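PDB 4I6K: amidohydrolase family protein from Acinetobacter baumannii, which probably hydrolyses 2-pyrone-4,6-dicarboxylic acid, as a member of the amidohydrolase superfamily. Local coordinates for residues A[72-75]-A[81-84]; A[102-107]-A[136-141]; A[161-166]-A[199-204]; A[212-217]-A[221-226]. All coordinates share one frame; numbering follows the deposited sequence.

The four contacts follow one another along a (beta/alpha)8 barrel, and none nests within or crosses another. Interaction 1 closes a five-residue loop between the end of strand 69-73 and the start of helix 83-91. Interaction 2 then bridges 28 residues, tying the loop after strand 96-100 to helix 137-148. It borders interaction 1, with Val102 CG1 4.1 Å from Asn82 ND2. Interaction 3 spans 32 residues, including strand 176-178, and joins outer helices 159-169 and 193-201. Interaction 4 turns back over only three residues, between the loop after strand 207-210 and helix 222-237; its centre and that of interaction 1 lie on opposite sides of the chain's centre.

Interaction 1: A[72-75]-A[81-84]; sequences LVQP and NNQA
Gln74 NE2 is held by two backbone carbonyls: it donates to Asn81 O at 2.8 Å and also to Gly79 O in the intervening loop. This closes the beta-alpha loop of a (beta/alpha)8 barrel, between strand 69-73 and helix 83-91. The bond to Asn81 O is fairly straight at the hydrogen (160°) and lies close to the plane of the glutamine amide, yet the donor comes down from above the carbonyl plane of Asn81. A bend at chi2 (81°) turns the Gln74 amide toward the loop.

Asn82 OD1 lies against the bend of the same side chain, 3.1 Å from the amide carbon Gln74 CD and 3.3 Å from the methylene Gln74 CG. The two side chains run at about a right angle and their amide planes are inclined by 44°. Asn82 OD1 makes no hydrogen bond to Gln74; both polar atoms of the Asn82 amide are hydrogen-bonded elsewhere, ND2 to Val101 O. The Gln74 side chain lies about 7 Å from a bound citric acid. Asn82 occupies the N-cap position without making a side-chain capping bond, while the preceding residue forms an Asx turn in which Asn81 OD1 accepts from Gln83 N at 3.1 Å.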
# COMPACT_ATOMS: atom_id res chain seq x y z
N LEU A 72 -7.55 2.88 4.09
CA LEU A 72 -6.64 3.61 4.96
C LEU A 72 -5.46 2.74 5.39
O LEU A 72 -5.64 1.58 5.77
CB LEU A 72 -7.38 4.14 6.18
CG LEU A 72 -8.35 5.24 5.80
CD1 LEU A 72 -8.99 5.85 7.03
CD2 LEU A 72 -7.59 6.28 5.00
N VAL A 73 -4.27 3.31 5.34
CA VAL A 73 -3.06 2.60 5.70
C VAL A 73 -2.37 3.33 6.85
O VAL A 73 -2.30 4.56 6.85
CB VAL A 73 -2.11 2.49 4.49
CG1 VAL A 73 -0.75 1.99 4.91
CG2 VAL A 73 -2.71 1.59 3.44
N GLN A 74 -1.88 2.59 7.84
CA GLN A 74 -1.22 3.19 9.00
C GLN A 74 0.11 3.82 8.59
O GLN A 74 0.95 3.15 7.98
CB GLN A 74 -0.97 2.13 10.08
CG GLN A 74 0.01 2.56 11.20
CD GLN A 74 -0.67 3.41 12.24
OE1 GLN A 74 -1.74 3.95 12.00
NE2 GLN A 74 -0.06 3.53 13.41
N PRO A 75 0.32 5.10 8.93
CA PRO A 75 1.52 5.83 8.54
C PRO A 75 2.73 5.49 9.40
O PRO A 75 2.60 5.23 10.59
CB PRO A 75 1.14 7.30 8.75
CG PRO A 75 -0.33 7.30 9.08
CD PRO A 75 -0.65 5.97 9.62
N ASN A 81 0.55 2.76 17.01
CA ASN A 81 -0.71 3.31 17.50
C ASN A 81 -1.65 3.53 16.34
O ASN A 81 -1.53 4.52 15.63
CB ASN A 81 -0.48 4.63 18.22
CG ASN A 81 -1.75 5.16 18.87
OD1 ASN A 81 -2.86 4.74 18.52
ND2 ASN A 81 -1.60 6.08 19.82
N ASN A 82 -2.58 2.60 16.14
CA ASN A 82 -3.47 2.63 14.98
C ASN A 82 -4.78 3.39 15.22
O ASN A 82 -5.68 3.39 14.38
CB ASN A 82 -3.77 1.20 14.52
CG ASN A 82 -2.53 0.48 14.01
OD1 ASN A 82 -2.08 0.72 12.90
ND2 ASN A 82 -1.99 -0.42 14.83
N GLN A 83 -4.88 4.11 16.32
CA GLN A 83 -6.14 4.73 16.69
C GLN A 83 -6.74 5.76 15.75
O GLN A 83 -7.94 5.76 15.53
CB GLN A 83 -6.03 5.35 18.08
CG GLN A 83 -6.28 4.37 19.18
CD GLN A 83 -7.66 3.79 19.13
OE1 GLN A 83 -8.64 4.50 19.00
NE2 GLN A 83 -7.74 2.48 19.24
N ALA A 84 -5.93 6.65 15.19
CA ALA A 84 -6.49 7.63 14.25
C ALA A 84 -7.20 6.93 13.09
O ALA A 84 -8.34 7.26 12.76
CB ALA A 84 -5.41 8.55 13.72

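Interaction 2: A[102-107]-A[136-141]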
# COMPACT_ATOMS: atom_id res chain seq x y z
N VAL A 102 1.62 -3.24 13.60
CA VAL A 102 1.62 -3.85 14.93
C VAL A 102 2.95 -4.50 15.19
O VAL A 102 3.65 -4.87 14.26
CB VAL A 102 0.55 -4.95 15.02
CG1 VAL A 102 -0.84 -4.38 14.81
CG2 VAL A 102 0.85 -6.03 14.00
N GLN A 103 3.31 -4.64 16.46
CA GLN A 103 4.47 -5.44 16.88
C GLN A 103 4.25 -6.87 16.42
O GLN A 103 3.14 -7.39 16.54
CB GLN A 103 4.56 -5.44 18.41
CG GLN A 103 4.74 -4.07 19.03
CD GLN A 103 6.11 -3.49 18.73
OE1 GLN A 103 6.80 -3.96 17.83
NE2 GLN A 103 6.50 -2.47 19.48
N HIS A 104 5.29 -7.54 15.91
CA HIS A 104 5.11 -8.93 15.51
C HIS A 104 4.83 -9.84 16.71
O HIS A 104 4.51 -11.02 16.55
CB HIS A 104 6.28 -9.45 14.68
CG HIS A 104 7.56 -9.61 15.45
ND1 HIS A 104 8.53 -8.63 15.48
CD2 HIS A 104 8.03 -10.63 16.19
CE1 HIS A 104 9.54 -9.04 16.22
NE2 HIS A 104 9.26 -10.25 16.67
N THR A 105 4.90 -9.27 17.91
CA THR A 105 4.61 -10.05 19.13
C THR A 105 3.18 -9.82 19.64
O THR A 105 2.78 -10.38 20.66
CB THR A 105 5.59 -9.73 20.26
OG1 THR A 105 5.58 -8.32 20.51
CG2 THR A 105 6.99 -10.20 19.87
N THR A 106 2.42 -8.99 18.94
CA THR A 106 1.02 -8.83 19.28
C THR A 106 0.40 -10.21 19.37
O THR A 106 0.76 -11.11 18.62
CB THR A 106 0.28 -7.99 18.22
OG1 THR A 106 1.04 -6.82 17.92
CG2 THR A 106 -1.08 -7.56 18.73
N THR A 107 -0.55 -10.38 20.27
CA THR A 107 -1.18 -11.68 20.45
C THR A 107 -2.28 -11.89 19.44
O THR A 107 -2.90 -10.93 18.97
CB THR A 107 -1.76 -11.82 21.85
OG1 THR A 107 -2.67 -10.73 22.09
CG2 THR A 107 -0.64 -11.78 22.88
N THR A 136 12.78 -16.38 11.81
CA THR A 136 12.78 -16.64 13.25
C THR A 136 11.42 -17.12 13.74
O THR A 136 10.39 -16.75 13.17
CB THR A 136 13.21 -15.38 14.03
OG1 THR A 136 12.08 -14.51 14.19
CG2 THR A 136 14.30 -14.65 13.28
N PRO A 137 11.41 -17.95 14.79
CA PRO A 137 10.16 -18.55 15.26
C PRO A 137 9.06 -17.54 15.59
O PRO A 137 7.90 -17.75 15.24
CB PRO A 137 10.59 -19.31 16.52
CG PRO A 137 12.00 -19.67 16.25
CD PRO A 137 12.58 -18.49 15.50
N ASP A 138 9.42 -16.44 16.25
CA ASP A 138 8.45 -15.40 16.61
C ASP A 138 7.80 -14.76 15.38
O ASP A 138 6.61 -14.45 15.40
CB ASP A 138 9.15 -14.33 17.44
CG ASP A 138 10.52 -13.97 16.88
OD1 ASP A 138 11.14 -14.86 16.26
OD2 ASP A 138 10.97 -12.82 17.05
N TRP A 139 8.58 -14.55 14.33
CA TRP A 139 8.05 -14.01 13.08
C TRP A 139 7.12 -14.99 12.41
O TRP A 139 6.05 -14.61 11.93
CB TRP A 139 9.16 -13.59 12.12
CG TRP A 139 9.50 -12.16 12.31
CD1 TRP A 139 10.59 -11.65 12.96
CD2 TRP A 139 8.71 -11.04 11.90
NE1 TRP A 139 10.54 -10.27 12.95
CE2 TRP A 139 9.39 -9.87 12.31
CE3 TRP A 139 7.50 -10.91 11.22
CZ2 TRP A 139 8.91 -8.59 12.06
CZ3 TRP A 139 7.01 -9.64 10.97
CH2 TRP A 139 7.72 -8.49 11.39
N GLN A 140 7.53 -16.26 12.37
CA GLN A 140 6.73 -17.32 11.79
C GLN A 140 5.39 -17.43 12.51
O GLN A 140 4.35 -17.67 11.88
CB GLN A 140 7.47 -18.66 11.86
CG GLN A 140 8.81 -18.69 11.13
CD GLN A 140 9.36 -20.10 10.96
OE1 GLN A 140 9.38 -20.90 11.90
NE2 GLN A 140 9.80 -20.41 9.75
N LYS A 141 5.41 -17.26 13.83
CA LYS A 141 4.17 -17.38 14.58
C LYS A 141 3.19 -16.26 14.27
O LYS A 141 2.01 -16.50 14.01
CB LYS A 141 4.43 -17.45 16.08
CG LYS A 141 3.23 -18.03 16.81
CD LYS A 141 2.59 -19.09 15.91
CE LYS A 141 1.07 -18.98 15.89
NZ LYS A 141 0.52 -19.30 14.54
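The imidazole of His104 does two things at once, stacking on the indole of Trp139 and donating a hydrogen bond to Asp138, the residue just before Trp139 in the same helix. The contact joins the loop after barrel strand 96-100 to the first turn of helix 137-148, at the surface of the (beta/alpha)8 fold. In the face-to-face stack the His104 ring and the five-membered ring of Trp139 have centroids 4.0 Å apart, with planes tilted by 25°. Trp139 NE1 sits over the centre of the imidazole, whereas His104 CG lies toward the rim of the indole. The stack extends into a CH-pi contact: His104 CB is 3.6 Å from the centroid of the Trp139 six-membered ring, almost on its normal.

With chi1 at 69°, CG of His104 stands between its backbone N and carbonyl carbon, and the ring is laid against the helix. His104 NE2 then donates to Asp138 OD2 at 3.1 Å, a bent bond (135°) whose acceptor is approached from above the carboxylate plane. The nearby negative charge would probably favour a protonated imidazole. His104 also touches Phe142 one turn further along the helix, while Trp139 packs on Pro132, Leu134 and Leu124.

On the loop side, His104 occupies a type I turn running from Gln103 to Thr106. Gln103 O accepts twice from the last residue of this turn, from Thr106 N at 3.0 Å and, in the carbonyl plane, from Thr106 OG1 at 2.6 Å.

Interaction 3: A[161-166]-A[199-204]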
# COMPACT_ATOMS: atom_id res chain seq x y z
N TYR A 161 15.34 -4.87 -0.57
CA TYR A 161 14.68 -5.46 0.59
C TYR A 161 13.63 -6.45 0.12
O TYR A 161 13.47 -7.54 0.69
CB TYR A 161 14.03 -4.36 1.44
CG TYR A 161 14.93 -3.73 2.50
CD1 TYR A 161 14.38 -2.95 3.50
CD2 TYR A 161 16.31 -3.92 2.49
CE1 TYR A 161 15.17 -2.36 4.48
CE2 TYR A 161 17.13 -3.33 3.48
CZ TYR A 161 16.54 -2.55 4.47
OH TYR A 161 17.29 -1.94 5.48
N LEU A 162 12.90 -6.07 -0.94
CA LEU A 162 11.84 -6.92 -1.49
C LEU A 162 12.40 -8.25 -1.97
O LEU A 162 11.77 -9.29 -1.78
CB LEU A 162 11.11 -6.21 -2.63
CG LEU A 162 10.38 -4.92 -2.29
CD1 LEU A 162 9.98 -4.17 -3.56
CD2 LEU A 162 9.17 -5.25 -1.44
N VAL A 163 13.57 -8.22 -2.61
CA VAL A 163 14.20 -9.44 -3.12
C VAL A 163 14.46 -10.44 -1.98
O VAL A 163 14.55 -11.66 -2.19
CB VAL A 163 15.52 -9.12 -3.83
CG1 VAL A 163 16.28 -10.40 -4.11
CG2 VAL A 163 15.26 -8.34 -5.12
N GLN A 164 14.56 -9.89 -0.78
CA GLN A 164 14.85 -10.63 0.44
C GLN A 164 13.59 -11.18 1.08
O GLN A 164 13.58 -12.28 1.65
CB GLN A 164 15.43 -9.65 1.45
CG GLN A 164 16.34 -10.26 2.42
CD GLN A 164 17.72 -10.32 1.86
OE1 GLN A 164 17.95 -10.92 0.81
NE2 GLN A 164 18.65 -9.67 2.55
N LEU A 165 12.53 -10.39 1.02
CA LEU A 165 11.29 -10.67 1.74
C LEU A 165 10.39 -11.68 1.04
O LEU A 165 9.84 -12.57 1.68
CB LEU A 165 10.52 -9.37 1.97
CG LEU A 165 11.22 -8.39 2.92
CD1 LEU A 165 10.72 -6.98 2.69
CD2 LEU A 165 10.99 -8.84 4.35
N LEU A 166 10.22 -11.51 -0.26
CA LEU A 166 9.29 -12.35 -1.00
C LEU A 166 9.57 -13.83 -0.79
O LEU A 166 8.63 -14.62 -0.56
CB LEU A 166 9.30 -11.99 -2.50
CG LEU A 166 8.64 -10.67 -2.92
CD1 LEU A 166 8.08 -10.74 -4.35
CD2 LEU A 166 7.53 -10.29 -1.96
N LEU A 199 11.04 -8.73 -9.77
CA LEU A 199 10.07 -9.07 -10.80
C LEU A 199 9.97 -10.58 -11.01
O LEU A 199 8.88 -11.12 -11.15
CB LEU A 199 10.44 -8.39 -12.11
CG LEU A 199 10.25 -6.88 -12.19
CD1 LEU A 199 10.96 -6.35 -13.42
CD2 LEU A 199 8.78 -6.52 -12.23
N SER A 200 11.11 -11.25 -11.05
CA SER A 200 11.12 -12.69 -11.28
C SER A 200 10.50 -13.45 -10.09
O SER A 200 10.03 -14.58 -10.24
CB SER A 200 12.55 -13.16 -11.49
OG SER A 200 13.29 -13.05 -10.28
N LEU A 201 10.49 -12.82 -8.93
CA LEU A 201 10.02 -13.48 -7.70
C LEU A 201 8.51 -13.39 -7.59
O LEU A 201 7.90 -14.06 -6.75
CB LEU A 201 10.65 -12.84 -6.47
CG LEU A 201 12.17 -12.96 -6.35
CD1 LEU A 201 12.68 -12.16 -5.16
CD2 LEU A 201 12.50 -14.43 -6.23
N LEU A 202 7.92 -12.53 -8.41
CA LEU A 202 6.49 -12.32 -8.36
C LEU A 202 5.75 -13.57 -8.80
O LEU A 202 6.12 -14.20 -9.80
CB LEU A 202 6.09 -11.14 -9.25
CG LEU A 202 6.55 -9.75 -8.83
CD1 LEU A 202 6.24 -8.76 -9.94
CD2 LEU A 202 5.88 -9.33 -7.53
N ASN A 203 4.71 -13.93 -8.05
CA ASN A 203 3.89 -15.08 -8.41
C ASN A 203 2.45 -14.66 -8.62
O ASN A 203 1.84 -14.04 -7.74
CB ASN A 203 3.99 -16.18 -7.36
CG ASN A 203 3.39 -17.48 -7.83
OD1 ASN A 203 2.18 -17.56 -8.08
ND2 ASN A 203 4.23 -18.51 -7.97
N VAL A 204 1.87 -15.03 -9.74
CA VAL A 204 0.55 -14.56 -10.06
C VAL A 204 -0.45 -15.04 -9.02
O VAL A 204 -1.51 -14.50 -8.89
CB VAL A 204 0.14 -14.94 -11.49
CG1 VAL A 204 -0.11 -16.40 -11.60
CG2 VAL A 204 -1.06 -14.17 -11.91
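No ring or side-chain amide takes part where Leu201 and Leu202 meet Val163 and Leu166; the contact is made by branched aliphatic groups, which also touch backbone atoms of both segments. It packs two neighbouring outer helices of the (beta/alpha)8 barrel, 159-169 and 193-201, at the C-terminal end of the latter. Leu201 reaches across the gap with CG anti to its carbonyl carbon (chi1 -63°), which brings CD1 onto the backbone of the first helix. There CD1 lies 3.5 Å from Val163 O and 3.7 Å from Val163 CA, and it also touches Val163 CG1 at 4.1 Å, the two side chains crossing at about a right angle.

From the other direction Leu166 sends a single methyl, CD1, between two consecutive leucines. That methyl is 3.9 Å from Leu201 CB, and on the side nearer the barrel it also meets Leu202. The backbones come closest here too, with the CA atoms of Leu166 and Leu201 6.8 Å apart. Leu166 and Leu202 both pack on His207 of strand 207-210, linking the helix pair to the barrel wall, while Val163 reaches back along the second helix to Lys197 and Phe198. Leu202 contributes its CD2 methyl, 4.1 Å from Leu166 CD1.

Interaction 4: A[212-217]-A[221-226]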
# COMPACT_ATOMS: atom_id res chain seq x y z
N SER A 212 0.47 3.07 -7.45
CA SER A 212 0.26 4.35 -6.81
C SER A 212 1.61 5.01 -6.65
O SER A 212 2.64 4.35 -6.81
CB SER A 212 -0.31 4.12 -5.42
OG SER A 212 0.57 3.31 -4.65
N GLY A 213 1.60 6.29 -6.30
CA GLY A 213 2.82 6.98 -5.87
C GLY A 213 3.93 7.04 -6.91
O GLY A 213 5.11 7.04 -6.56
N PHE A 214 3.55 7.10 -8.18
CA PHE A 214 4.54 7.21 -9.25
C PHE A 214 5.56 8.28 -8.89
O PHE A 214 6.73 8.18 -9.27
CB PHE A 214 3.87 7.62 -10.55
CG PHE A 214 3.45 9.06 -10.58
CD1 PHE A 214 4.31 10.03 -11.08
CD2 PHE A 214 2.22 9.45 -10.08
CE1 PHE A 214 3.94 11.36 -11.10
CE2 PHE A 214 1.84 10.79 -10.09
CZ PHE A 214 2.69 11.74 -10.60
N TYR A 215 5.12 9.31 -8.17
CA TYR A 215 6.00 10.43 -7.83
C TYR A 215 7.05 10.11 -6.77
O TYR A 215 7.86 10.99 -6.43
CB TYR A 215 5.19 11.66 -7.41
CG TYR A 215 4.22 11.37 -6.30
CD1 TYR A 215 2.88 11.10 -6.59
CD2 TYR A 215 4.64 11.32 -4.97
CE1 TYR A 215 1.98 10.81 -5.58
CE2 TYR A 215 3.74 11.04 -3.95
CZ TYR A 215 2.41 10.78 -4.27
OH TYR A 215 1.50 10.50 -3.28
N ARG A 216 7.05 8.90 -6.22
CA ARG A 216 8.13 8.49 -5.31
C ARG A 216 9.25 7.77 -6.06
O ARG A 216 10.23 7.29 -5.48
CB ARG A 216 7.60 7.61 -4.17
CG ARG A 216 6.43 8.24 -3.43
CD ARG A 216 6.17 7.57 -2.09
NE ARG A 216 5.05 8.19 -1.38
CZ ARG A 216 5.16 9.27 -0.61
NH1 ARG A 216 4.09 9.77 -0.01
NH2 ARG A 216 6.34 9.85 -0.45
N LEU A 217 9.08 7.69 -7.37
CA LEU A 217 10.02 6.97 -8.22
C LEU A 217 11.13 7.91 -8.74
O LEU A 217 12.08 7.46 -9.37
CB LEU A 217 9.26 6.29 -9.37
CG LEU A 217 8.11 5.33 -9.01
CD1 LEU A 217 7.37 4.88 -10.27
CD2 LEU A 217 8.60 4.12 -8.20
N PRO A 221 9.56 14.82 -15.69
CA PRO A 221 8.48 13.86 -15.95
C PRO A 221 8.99 12.41 -16.01
O PRO A 221 8.24 11.51 -16.40
CB PRO A 221 7.94 14.29 -17.33
CG PRO A 221 8.74 15.53 -17.74
CD PRO A 221 9.99 15.51 -16.91
N SER A 222 10.25 12.21 -15.64
CA SER A 222 10.84 10.88 -15.59
C SER A 222 9.95 9.85 -14.86
O SER A 222 9.53 8.85 -15.44
CB SER A 222 12.21 10.95 -14.90
OG SER A 222 12.60 9.67 -14.44
N ASN A 223 9.67 10.13 -13.59
CA ASN A 223 8.96 9.19 -12.72
C ASN A 223 7.67 8.62 -13.29
O ASN A 223 7.24 7.53 -12.90
CB ASN A 223 8.72 9.82 -11.34
CG ASN A 223 7.91 11.11 -11.42
OD1 ASN A 223 7.15 11.33 -12.35
ND2 ASN A 223 8.07 11.95 -10.41
N ILE A 224 7.04 9.33 -14.22
CA ILE A 224 5.82 8.83 -14.84
C ILE A 224 6.18 7.81 -15.92
O ILE A 224 5.41 6.88 -16.19
CB ILE A 224 4.97 9.97 -15.45
CG1 ILE A 224 5.19 11.27 -14.68
CG2 ILE A 224 3.50 9.59 -15.45
CD1 ILE A 224 4.54 12.50 -15.32
N ASN A 225 7.30 8.03 -16.58
CA ASN A 225 7.75 7.06 -17.54
C ASN A 225 8.18 5.75 -16.90
O ASN A 225 7.80 4.69 -17.34
CB ASN A 225 8.86 7.63 -18.40
CG ASN A 225 9.14 6.77 -19.59
OD1 ASN A 225 10.20 6.17 -19.69
ND2 ASN A 225 8.16 6.67 -20.47
N ILE A 226 8.96 5.84 -15.83
CA ILE A 226 9.27 4.70 -14.99
C ILE A 226 7.97 3.98 -14.64
O ILE A 226 7.80 2.81 -14.97
CB ILE A 226 10.00 5.13 -13.73
CG1 ILE A 226 11.32 5.79 -14.11
CG2 ILE A 226 10.25 3.93 -12.82
CD1 ILE A 226 12.15 4.92 -15.05
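A short 3-10 turn at residues 214-216, in the loop leaving strand 207-210 of the (beta/alpha)8 barrel, packs against the start of helix 222-237. Asn223 is wedged into this turn. Its CB lies 3.3 Å from Phe214 O, and its OD1 meets the edge of the Phe214 ring, in plane, at 3.4 Å from both CD1 and CE1. The amide stands nearly perpendicular to that ring (84°). Buried Asn223 OD1 has no hydrogen-bond partner, so the faintly positive ring edge may offer partial compensation; Asn223 ND2 donates to Gly218 O and lies 3.6 Å from Tyr215 CA. The wedge depends on a chi1 of 59°, which folds the Asn223 amide back between its own N and carbonyl carbon.

Apolar contacts flank it: Phe214 CE1 touches Ile224 CG1 at 3.8 Å, the two side chains pointing the same way, and Leu217 CD1 reaches Ile226 CG2 at 4.0 Å. On the far side of the turn, Tyr215 OH and Arg216 NH1 both engage Asp248, and Arg216 makes a weak hydrogen bond to bound citric acid. The turn thus lies between that ligand site and helix 222-237, where Phe214 and Leu217 also touch Ala227.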